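Local coordinates for protein aminoglycoside N(3)-acetyltransferase, AAC(3)-IVa (Escherichia coli, PDB 6MN3) that probably catalyses transfer of an acetyl group from acetyl-CoA to the 3-amino group of 2-deoxystreptamine aminoglycosides, giving resistance to antibiotics such as gentamicin and apramycin, at residues L157-A162 and L186-C191; V164-P169 and I240-P245. One frame throughout, in Å; residues are numbered along the deposited sequence.

Interactions 1 and 2 are both buried, with centres about 8 Å apart. Interaction 1 lies nearer the centre of the chain, about 14 Å between centres against about 20 Å for interaction 2. Interaction 1 joins helix 154-161 to the end of strand 181-187 and the loop after it. Interaction 2 joins the residues leading into strand 168-174 to the loop between helices 223-236 and 250-257. The two strands pair in a small antiparallel sheet, where E187 and V168 share a backbone hydrogen bond. Interaction 1 is polar and centred on a carboxylate; interaction 2 is mainly apolar packing on a tyrosine ring. Y166 OH probably hydrogen-bonds to E159 OE2 between them. C191 and H243 bind the same zinc ion.

Interaction 1: L157-A162 and L186-C191; sequences LAELMA and LENDHC. With ZN (zinc ion), chain D.
E159 reaches out from helix 154-161 and grips both N188 and H190 with one carboxylate. Its CB lies 3.4 Å from N188 ND2, so the amide packs beside the root of the chain as well as its end. CG follows, set anti to the carbonyl carbon (chi1 -63°), and the extended chain carries CD across to the other segment. There the two oxygens part. OE1 accepts a hydrogen bond from N188 ND2 at 2.7 Å. The donor stands above the carboxylate plane, about 51° out of it, while OE1 lies close to the amide plane of N188. OE2 takes the bond from H190 NE2 at 2.9 Å. Here the syn lone pair is used, and the carboxylate meets the edge of the imidazole with the two planes 76° apart. OE2 also probably hydrogen-bonds to Y166 OH, and H156 ND1 makes a weak hydrogen bond to OE1.

The other end of the N188 amide meets carbon. N188 OD1 lies 3.3 Å from L160 CD2 and also touches L160 CG. Bonds at both ring nitrogens of H190, NE2 to E159 and ND1 from C192 N, limit the rotation of the ring. Next in the chain, C191 SG binds the zinc ion at 2.3 Å.

The H190-E159 pair is a His-carboxylate hydrogen bond. It ties the helix to the loop that supplies one cysteine of the zinc site, a site of three cysteines and one histidine completed by H243, C249 and C252.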
loop_
_atom_site.group_PDB
_atom_site.type_symbol
_atom_site.label_atom_id
_atom_site.label_comp_id
_atom_site.label_asym_id
_atom_site.label_seq_id
_atom_site.Cartn_x
_atom_site.Cartn_y
_atom_site.Cartn_z
ATOM N N LEU A 157 -4.428 1.539 -8.414
ATOM C CA LEU A 157 -3.745 1.495 -9.701
ATOM C C LEU A 157 -4.577 0.740 -10.730
ATOM O O LEU A 157 -4.612 1.112 -11.909
ATOM C CB LEU A 157 -2.368 0.850 -9.536
ATOM C CG LEU A 157 -1.662 0.304 -10.781
ATOM C CD1 LEU A 157 -1.298 1.428 -11.745
ATOM C CD2 LEU A 157 -0.426 -0.489 -10.388
ATOM N N ALA A 158 -5.266 -0.320 -10.296
ATOM C CA ALA A 158 -6.088 -1.098 -11.214
ATOM C C ALA A 158 -7.256 -0.277 -11.742
ATOM O O ALA A 158 -7.623 -0.395 -12.916
ATOM C CB ALA A 158 -6.588 -2.365 -10.522
ATOM N N GLU A 159 -7.854 0.561 -10.889
ATOM C CA GLU A 159 -8.918 1.446 -11.350
ATOM C C GLU A 159 -8.419 2.374 -12.448
ATOM O O GLU A 159 -9.111 2.597 -13.449
ATOM C CB GLU A 159 -9.467 2.268 -10.185
ATOM C CG GLU A 159 -10.131 1.465 -9.086
ATOM C CD GLU A 159 -10.519 2.333 -7.905
ATOM O OE1 GLU A 159 -9.637 3.040 -7.372
ATOM O OE2 GLU A 159 -11.706 2.316 -7.517
ATOM N N LEU A 160 -7.216 2.922 -12.277
ATOM C CA LEU A 160 -6.690 3.865 -13.257
ATOM C C LEU A 160 -6.328 3.167 -14.561
ATOM O O LEU A 160 -6.533 3.723 -15.645
ATOM C CB LEU A 160 -5.482 4.597 -12.676
ATOM C CG LEU A 160 -5.860 5.661 -11.645
ATOM C CD1 LEU A 160 -4.626 6.226 -10.969
ATOM C CD2 LEU A 160 -6.671 6.765 -12.305
ATOM N N MET A 161 -5.792 1.947 -14.478
ATOM C CA MET A 161 -5.501 1.198 -15.695
ATOM C C MET A 161 -6.779 0.782 -16.411
ATOM O O MET A 161 -6.788 0.654 -17.641
ATOM C CB MET A 161 -4.642 -0.022 -15.370
ATOM C CG MET A 161 -3.205 0.323 -15.024
ATOM S SD MET A 161 -2.275 -1.086 -14.400
ATOM C CE MET A 161 -2.246 -2.142 -15.847
ATOM N N ALA A 162 -7.865 0.578 -15.668
ATOM C CA ALA A 162 -9.163 0.303 -16.268
ATOM C C ALA A 162 -9.839 1.555 -16.808
ATOM O O ALA A 162 -10.944 1.452 -17.353
ATOM C CB ALA A 162 -10.080 -0.379 -15.250
ATOM N N LEU A 186 -8.025 15.101 -10.521
ATOM C CA LEU A 186 -9.231 14.282 -10.443
ATOM C C LEU A 186 -8.814 12.877 -10.029
ATOM O O LEU A 186 -8.214 12.144 -10.822
ATOM C CB LEU A 186 -9.977 14.276 -11.776
ATOM C CG LEU A 186 -10.565 15.622 -12.206
ATOM C CD1 LEU A 186 -11.239 15.508 -13.563
ATOM C CD2 LEU A 186 -11.539 16.148 -11.160
ATOM N N GLU A 187 -9.130 12.508 -8.792
ATOM C CA GLU A 187 -8.707 11.242 -8.213
ATOM C C GLU A 187 -9.878 10.274 -8.120
ATOM O O GLU A 187 -11.040 10.680 -8.029
ATOM C CB GLU A 187 -8.104 11.453 -6.820
ATOM C CG GLU A 187 -7.327 10.263 -6.282
ATOM C CD GLU A 187 -7.029 10.384 -4.801
ATOM O OE1 GLU A 187 -6.604 11.474 -4.367
ATOM O OE2 GLU A 187 -7.225 9.389 -4.072
ATOM N N ASN A 188 -9.555 8.983 -8.143
ATOM C CA ASN A 188 -10.547 7.924 -7.975
ATOM C C ASN A 188 -10.542 7.450 -6.521
ATOM O O ASN A 188 -10.050 6.374 -6.179
ATOM C CB ASN A 188 -10.262 6.780 -8.942
ATOM C CG ASN A 188 -8.801 6.377 -8.947
ATOM O OD1 ASN A 188 -7.926 7.178 -9.277
ATOM N ND2 ASN A 188 -8.527 5.132 -8.573
ATOM N N ASP A 189 -11.107 8.287 -5.657
ATOM C CA ASP A 189 -11.158 8.021 -4.229
ATOM C C ASP A 189 -12.591 7.760 -3.784
ATOM O O ASP A 189 -13.542 8.341 -4.315
ATOM C CB ASP A 189 -10.572 9.189 -3.427
ATOM C CG ASP A 189 -9.933 8.742 -2.126
ATOM O OD1 ASP A 189 -8.906 9.333 -1.731
ATOM O OD2 ASP A 189 -10.455 7.795 -1.499
ATOM N N HIS A 190 -12.732 6.877 -2.802
ATOM C CA HIS A 190 -14.025 6.547 -2.214
ATOM C C HIS A 190 -13.771 5.959 -0.830
ATOM O O HIS A 190 -12.659 6.041 -0.298
ATOM C CB HIS A 190 -14.814 5.593 -3.116
ATOM C CG HIS A 190 -13.974 4.529 -3.753
ATOM N ND1 HIS A 190 -13.811 3.278 -3.200
ATOM C CD2 HIS A 190 -13.254 4.531 -4.900
ATOM C CE1 HIS A 190 -13.025 2.554 -3.978
ATOM N NE2 HIS A 190 -12.672 3.292 -5.016
ATOM N N CYS A 191 -14.809 5.358 -0.244
ATOM C CA CYS A 191 -14.670 4.762 1.080
ATOM C C CYS A 191 -13.745 3.553 1.078
ATOM O O CYS A 191 -13.304 3.128 2.152
ATOM C CB CYS A 191 -16.041 4.364 1.624
ATOM S SG CYS A 191 -16.775 2.940 0.792
HETATM ZN ZN ZN D . -18.842 3.432 -0.189
#

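Interaction 2: V164-P169 and I240-P245; sequences VPYGVP and IFLHPP. With ZN (zinc ion), chain D.
Y166 and L242 make the main apolar contact. The leucine branch lies over one face of the phenol ring. L242 CD2 sits 4.0 Å from the centroid of the Y166 ring and 20° off its normal, a CH-pi contact. The other methyl, L242 CD1, reaches the rim at Y166 CD2, 3.5 Å away. The opposite face of the ring is covered by V164 CG1 from its own segment, so the ring is sandwiched between two aliphatic groups. Its chi1 of 44° places CG between the backbone N and the carbonyl carbon, and the ring extends toward the 240-245 loop. F241 adds a lesser contact, with its CB 4.0 Å from Y166 OH.

The polar contact runs through water. Water 1 lies in the plane of the phenol ring. It donates a hydrogen bond to Y166 OH at 3.0 Å and accepts one from F241 N at 2.9 Å. E159 OE2 is the second, probable partner of the hydroxyl.

Metal binding comes next along the loop. H243 ND1 coordinates the zinc ion at 2.2 Å, together with C191, C249 and C252.

A255 of helix 250-257 touches both Y166 and L242. F241 packs on E159 of helix 154-161. The contact thus brings the residues leading into strand 168-174 against the zinc-binding loop, with helices 250-257 and 154-161 both touching it.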
loop_
_atom_site.group_PDB
_atom_site.type_symbol
_atom_site.label_atom_id
_atom_site.label_comp_id
_atom_site.label_asym_id
_atom_site.label_seq_id
_atom_site.Cartn_x
_atom_site.Cartn_y
_atom_site.Cartn_z
ATOM N N VAL A 164 -11.170 4.098 -15.117
ATOM C CA VAL A 164 -12.421 4.043 -14.357
ATOM C C VAL A 164 -13.179 5.352 -14.541
ATOM O O VAL A 164 -12.547 6.421 -14.672
ATOM C CB VAL A 164 -12.127 3.756 -12.872
ATOM C CG1 VAL A 164 -11.813 5.032 -12.092
ATOM C CG2 VAL A 164 -13.257 2.957 -12.236
ATOM N N PRO A 165 -14.515 5.337 -14.613
ATOM C CA PRO A 165 -15.233 6.570 -14.980
ATOM C C PRO A 165 -15.271 7.622 -13.886
ATOM O O PRO A 165 -15.300 8.817 -14.204
ATOM C CB PRO A 165 -16.646 6.071 -15.322
ATOM C CG PRO A 165 -16.503 4.598 -15.543
ATOM C CD PRO A 165 -15.406 4.165 -14.624
ATOM N N TYR A 166 -15.284 7.232 -12.614
ATOM C CA TYR A 166 -15.455 8.210 -11.551
ATOM C C TYR A 166 -14.146 8.930 -11.244
ATOM O O TYR A 166 -13.052 8.377 -11.397
ATOM C CB TYR A 166 -16.000 7.553 -10.282
ATOM C CG TYR A 166 -15.361 6.236 -9.908
ATOM C CD1 TYR A 166 -14.126 6.194 -9.276
ATOM C CD2 TYR A 166 -16.006 5.034 -10.163
ATOM C CE1 TYR A 166 -13.545 4.991 -8.922
ATOM C CE2 TYR A 166 -15.436 3.828 -9.810
ATOM C CZ TYR A 166 -14.203 3.811 -9.191
ATOM O OH TYR A 166 -13.628 2.610 -8.843
ATOM N N GLY A 167 -14.272 10.181 -10.808
ATOM C CA GLY A 167 -13.128 11.001 -10.468
ATOM C C GLY A 167 -13.521 12.268 -9.738
ATOM O O GLY A 167 -14.055 13.202 -10.345
ATOM N N VAL A 168 -13.268 12.313 -8.434
ATOM C CA VAL A 168 -13.623 13.467 -7.610
ATOM C C VAL A 168 -12.420 14.399 -7.518
ATOM O O VAL A 168 -11.270 13.937 -7.574
ATOM C CB VAL A 168 -14.103 13.031 -6.216
ATOM C CG1 VAL A 168 -15.393 12.235 -6.329
ATOM C CG2 VAL A 168 -13.030 12.217 -5.510
ATOM N N PRO A 169 -12.629 15.711 -7.389
ATOM C CA PRO A 169 -11.496 16.649 -7.359
ATOM C C PRO A 169 -10.850 16.700 -5.980
ATOM O O PRO A 169 -11.510 16.985 -4.979
ATOM C CB PRO A 169 -12.140 17.992 -7.730
ATOM C CG PRO A 169 -13.553 17.861 -7.277
ATOM C CD PRO A 169 -13.926 16.409 -7.438
ATOM N N ILE A 240 -17.682 -1.476 -9.895
ATOM C CA ILE A 240 -17.760 -2.617 -8.986
ATOM C C ILE A 240 -17.344 -2.219 -7.574
ATOM O O ILE A 240 -17.876 -2.747 -6.588
ATOM C CB ILE A 240 -16.909 -3.783 -9.527
ATOM C CG1 ILE A 240 -16.962 -4.987 -8.583
ATOM C CG2 ILE A 240 -15.466 -3.346 -9.748
ATOM C CD1 ILE A 240 -18.246 -5.777 -8.674
ATOM N N PHE A 241 -16.408 -1.282 -7.447
ATOM C CA PHE A 241 -15.905 -0.843 -6.154
ATOM C C PHE A 241 -16.758 0.247 -5.517
ATOM O O PHE A 241 -16.415 0.723 -4.429
ATOM C CB PHE A 241 -14.464 -0.340 -6.297
ATOM C CG PHE A 241 -13.472 -1.420 -6.628
ATOM C CD1 PHE A 241 -13.583 -2.681 -6.065
ATOM C CD2 PHE A 241 -12.423 -1.172 -7.499
ATOM C CE1 PHE A 241 -12.668 -3.673 -6.366
ATOM C CE2 PHE A 241 -11.506 -2.159 -7.804
ATOM C CZ PHE A 241 -11.629 -3.412 -7.236
ATOM N N LEU A 242 -17.849 0.655 -6.159
ATOM C CA LEU A 242 -18.698 1.729 -5.657
ATOM C C LEU A 242 -19.875 1.147 -4.889
ATOM O O LEU A 242 -20.569 0.251 -5.387
ATOM C CB LEU A 242 -19.208 2.605 -6.802
ATOM C CG LEU A 242 -18.197 3.497 -7.523
ATOM C CD1 LEU A 242 -18.929 4.576 -8.307
ATOM C CD2 LEU A 242 -17.210 4.112 -6.540
ATOM N N HIS A 243 -20.094 1.654 -3.680
ATOM C CA HIS A 243 -21.281 1.280 -2.931
ATOM C C HIS A 243 -22.526 1.675 -3.719
ATOM O O HIS A 243 -22.561 2.758 -4.316
ATOM C CB HIS A 243 -21.296 1.964 -1.563
ATOM C CG HIS A 243 -20.721 1.130 -0.462
ATOM N ND1 HIS A 243 -19.471 1.361 0.070
ATOM C CD2 HIS A 243 -21.230 0.074 0.214
ATOM C CE1 HIS A 243 -19.233 0.479 1.024
ATOM N NE2 HIS A 243 -20.284 -0.313 1.131
ATOM N N PRO A 244 -23.556 0.834 -3.752
ATOM C CA PRO A 244 -24.791 1.233 -4.411
ATOM C C PRO A 244 -25.435 2.384 -3.666
ATOM O O PRO A 244 -25.193 2.578 -2.458
ATOM C CB PRO A 244 -25.654 -0.035 -4.354
ATOM C CG PRO A 244 -25.100 -0.822 -3.223
ATOM C CD PRO A 244 -23.629 -0.534 -3.213
ATOM N N PRO A 245 -26.257 3.186 -4.346
ATOM C CA PRO A 245 -26.957 4.279 -3.652
ATOM C C PRO A 245 -27.859 3.800 -2.527
ATOM O O PRO A 245 -28.208 4.600 -1.649
ATOM C CB PRO A 245 -27.764 4.951 -4.773
ATOM C CG PRO A 245 -27.057 4.562 -6.038
ATOM C CD PRO A 245 -26.527 3.183 -5.793
HETATM ZN ZN ZN D . -18.842 3.432 -0.189
HETATM O O HOH W 1 -15.344 0.292 -9.658
#